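Local atomic coordinates of xylulose kinase (Bifidobacterium adolescentis ATCC 15703, PDB entry 3I8B), a protein that probably phosphorylates D-xylulose to D-xylulose 5-phosphate at the expense of ATP, as a member of the FGGY family of carbohydrate kinases. Residues R341-V346 / R401-G406. Residues are numbered along the deposited sequence; the frame is centred on the assembly and turned at random.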
ATOM      1  N   ARG A 341       8.399 -11.032  24.761  1.00 27.67           N
ATOM      2  CA  ARG A 341       7.867 -10.838  26.102  1.00 28.87           C
ATOM      3  C   ARG A 341       7.285 -12.134  26.664  1.00 34.30           C
ATOM      4  O   ARG A 341       7.568 -12.500  27.805  1.00 31.27           O
ATOM      5  CB  ARG A 341       6.813  -9.726  26.122  1.00 31.60           C
ATOM      6  CG  ARG A 341       7.372  -8.300  25.944  1.00 33.23           C
ATOM      7  CD  ARG A 341       6.244  -7.278  26.064  1.00 37.46           C
ATOM      8  NE  ARG A 341       5.134  -7.648  25.190  1.00 37.72           N
ATOM      9  CZ  ARG A 341       3.849  -7.470  25.478  1.00 40.27           C
ATOM     10  NH1 ARG A 341       3.493  -6.917  26.633  1.00 40.69           N
ATOM     11  NH2 ARG A 341       2.920  -7.849  24.606  1.00 36.25           N
ATOM     12  N   ALA A 342       6.475 -12.824  25.863  1.00 31.13           N
ATOM     13  CA  ALA A 342       5.908 -14.108  26.278  1.00 34.17           C
ATOM     14  C   ALA A 342       7.023 -15.107  26.564  1.00 32.41           C
ATOM     15  O   ALA A 342       7.041 -15.753  27.609  1.00 38.89           O
ATOM     16  CB  ALA A 342       4.960 -14.656  25.211  1.00 34.14           C
ATOM     17  N   ALA A 343       7.961 -15.217  25.630  1.00 31.27           N
ATOM     18  CA  ALA A 343       9.061 -16.165  25.758  1.00 34.30           C
ATOM     19  C   ALA A 343       9.887 -15.957  27.031  1.00 32.99           C
ATOM     20  O   ALA A 343      10.269 -16.913  27.695  1.00 30.81           O
ATOM     21  CB  ALA A 343       9.958 -16.107  24.523  1.00 28.20           C
ATOM     22  N   LEU A 344      10.164 -14.706  27.373  1.00 32.23           N
ATOM     23  CA  LEU A 344      11.047 -14.431  28.498  1.00 32.21           C
ATOM     24  C   LEU A 344      10.318 -14.085  29.790  1.00 35.27           C
ATOM     25  O   LEU A 344      10.943 -14.008  30.849  1.00 38.47           O
ATOM     26  CB  LEU A 344      12.041 -13.321  28.145  1.00 34.06           C
ATOM     27  CG  LEU A 344      13.285 -13.783  27.386  1.00 32.91           C
ATOM     28  CD1 LEU A 344      12.893 -14.692  26.240  1.00 35.73           C
ATOM     29  CD2 LEU A 344      14.088 -12.592  26.883  1.00 22.87           C
ATOM     30  N   GLY A 345       9.003 -13.889  29.710  1.00 31.61           N
ATOM     31  CA  GLY A 345       8.236 -13.427  30.852  1.00 30.23           C
ATOM     32  C   GLY A 345       8.714 -12.071  31.340  1.00 36.19           C
ATOM     33  O   GLY A 345       9.146 -11.928  32.489  1.00 35.43           O
ATOM     34  N   VAL A 346       8.644 -11.079  30.456  1.00 33.92           N
ATOM     35  CA  VAL A 346       9.071  -9.714  30.753  1.00 34.64           C
ATOM     36  C   VAL A 346       8.146  -8.746  30.021  1.00 35.70           C
ATOM     37  O   VAL A 346       7.434  -9.148  29.104  1.00 34.53           O
ATOM     38  CB  VAL A 346      10.526  -9.449  30.277  1.00 37.11           C
ATOM     39  CG1 VAL A 346      11.512 -10.380  30.973  1.00 34.80           C
ATOM     40  CG2 VAL A 346      10.635  -9.594  28.759  1.00 34.16           C
ATOM     41  N   ARG A 401      18.306  -9.751  23.156  1.00 26.93           N
ATOM     42  CA  ARG A 401      19.013  -9.029  22.111  1.00 22.83           C
ATOM     43  C   ARG A 401      18.773  -9.661  20.731  1.00 26.00           C
ATOM     44  O   ARG A 401      18.694  -8.954  19.727  1.00 19.77           O
ATOM     45  CB  ARG A 401      20.509  -8.969  22.440  1.00 24.89           C
ATOM     46  CG  ARG A 401      21.367  -8.234  21.424  1.00 24.40           C
ATOM     47  CD  ARG A 401      21.008  -6.750  21.358  1.00 24.41           C
ATOM     48  NE  ARG A 401      21.992  -5.986  20.596  1.00 27.27           N
ATOM     49  CZ  ARG A 401      22.827  -5.094  21.123  1.00 26.48           C
ATOM     50  NH1 ARG A 401      22.805  -4.842  22.424  1.00 27.05           N
ATOM     51  NH2 ARG A 401      23.687  -4.454  20.345  1.00 25.24           N
ATOM     52  N   ALA A 402      18.652 -10.989  20.693  1.00 23.46           N
ATOM     53  CA  ALA A 402      18.383 -11.705  19.442  1.00 24.13           C
ATOM     54  C   ALA A 402      16.978 -11.423  18.898  1.00 21.67           C
ATOM     55  O   ALA A 402      16.775 -11.382  17.687  1.00 22.22           O
ATOM     56  CB  ALA A 402      18.606 -13.226  19.617  1.00 21.36           C
ATOM     57  N   PHE A 403      16.013 -11.237  19.797  1.00 19.38           N
ATOM     58  CA  PHE A 403      14.665 -10.850  19.398  1.00 19.17           C
ATOM     59  C   PHE A 403      14.683  -9.474  18.714  1.00 22.01           C
ATOM     60  O   PHE A 403      14.094  -9.281  17.646  1.00 18.46           O
ATOM     61  CB  PHE A 403      13.739 -10.794  20.611  1.00 18.52           C
ATOM     62  CG  PHE A 403      13.093 -12.109  20.964  1.00 23.40           C
ATOM     63  CD1 PHE A 403      12.052 -12.616  20.200  1.00 20.71           C
ATOM     64  CD2 PHE A 403      13.495 -12.811  22.088  1.00 22.03           C
ATOM     65  CE1 PHE A 403      11.452 -13.814  20.534  1.00 23.68           C
ATOM     66  CE2 PHE A 403      12.894 -14.008  22.429  1.00 22.66           C
ATOM     67  CZ  PHE A 403      11.869 -14.507  21.653  1.00 22.26           C
ATOM     68  N   VAL A 404      15.360  -8.513  19.337  1.00 22.41           N
ATOM     69  CA  VAL A 404      15.456  -7.164  18.762  1.00 22.55           C
ATOM     70  C   VAL A 404      16.274  -7.141  17.466  1.00 22.76           C
ATOM     71  O   VAL A 404      15.879  -6.520  16.467  1.00 23.16           O
ATOM     72  CB  VAL A 404      16.066  -6.168  19.764  1.00 21.00           C
ATOM     73  CG1 VAL A 404      16.185  -4.788  19.132  1.00 25.62           C
ATOM     74  CG2 VAL A 404      15.224  -6.096  21.028  1.00 18.52           C
ATOM     75  N   GLU A 405      17.419  -7.813  17.480  1.00 22.65           N
ATOM     76  CA  GLU A 405      18.284  -7.837  16.315  1.00 20.68           C
ATOM     77  C   GLU A 405      17.600  -8.563  15.163  1.00 22.31           C
ATOM     78  O   GLU A 405      17.851  -8.270  13.996  1.00 22.03           O
ATOM     79  CB  GLU A 405      19.641  -8.477  16.653  1.00 23.79           C
ATOM     80  CG  GLU A 405      20.506  -7.638  17.603  1.00 23.72           C
ATOM     81  CD  GLU A 405      21.944  -8.139  17.705  1.00 28.95           C
ATOM     82  OE1 GLU A 405      22.190  -9.327  17.379  1.00 26.21           O
ATOM     83  OE2 GLU A 405      22.827  -7.349  18.122  1.00 22.77           O
ATOM     84  N   GLY A 406      16.721  -9.504  15.494  1.00 22.65           N
ATOM     85  CA  GLY A 406      16.014 -10.257  14.474  1.00 17.51           C
ATOM     86  C   GLY A 406      14.998  -9.381  13.772  1.00 18.59           C
ATOM     87  O   GLY A 406      14.910  -9.383  12.561  1.00 18.50           O
TER
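Phe403 reaches across from helix 396-420 and sets the outer end of its ring against Ala343 and Leu344, the last two residues of helix 335-344. The ring's CZ lies 3.8 Å from Ala343 CB, and its neighbour CE2 lies 3.9 Å from Leu344 CD1. Both methyl groups approach the ring obliquely, and the leucine and phenylalanine side chains run past each other in opposite directions. With CG of Phe403 anti to its own carbonyl carbon (chi1 -87°), the ring extends toward the other helix. The join is small and wholly apolar, burying 103 Å² in all, and it grades from the buried phenylalanine to the exposed Ala343. Next to it, Phe386 meets the Phe403 ring edge-to-face, while Leu344 also packs on Ala400 and on Leu351 of helix 348-357. Immediately after Leu344 the chain leaves the helix at Gly345, whose phi of 60° suits a glycine. Val346 N donates to Arg341 O at 3.2 Å across this turn, closing a Schellman motif, and Leu344 O accepts a bond from Arg396 NH1, a polar tie to the long helix beside the apolar one. One turn of helix 396-420 joins Arg401 to Glu405, whose OE2 accepts a hydrogen bond from Arg401 NE at 2.9 Å, part of a salt bridge; the N-H...O angle is 145°, and NE comes from above the carboxylate plane. Gly361 N also bonds that oxygen, and Arg401 NH1 reaches Ala355 O, so this charged pair ties the long helix to the last turn of helix 348-357 and to the loop after it. Helix-to-helix packing of this kind joins the end of one helix to the flank of another within the C-terminal domain of an FGGY kinase, a member of the actin-like ATPase superfamily.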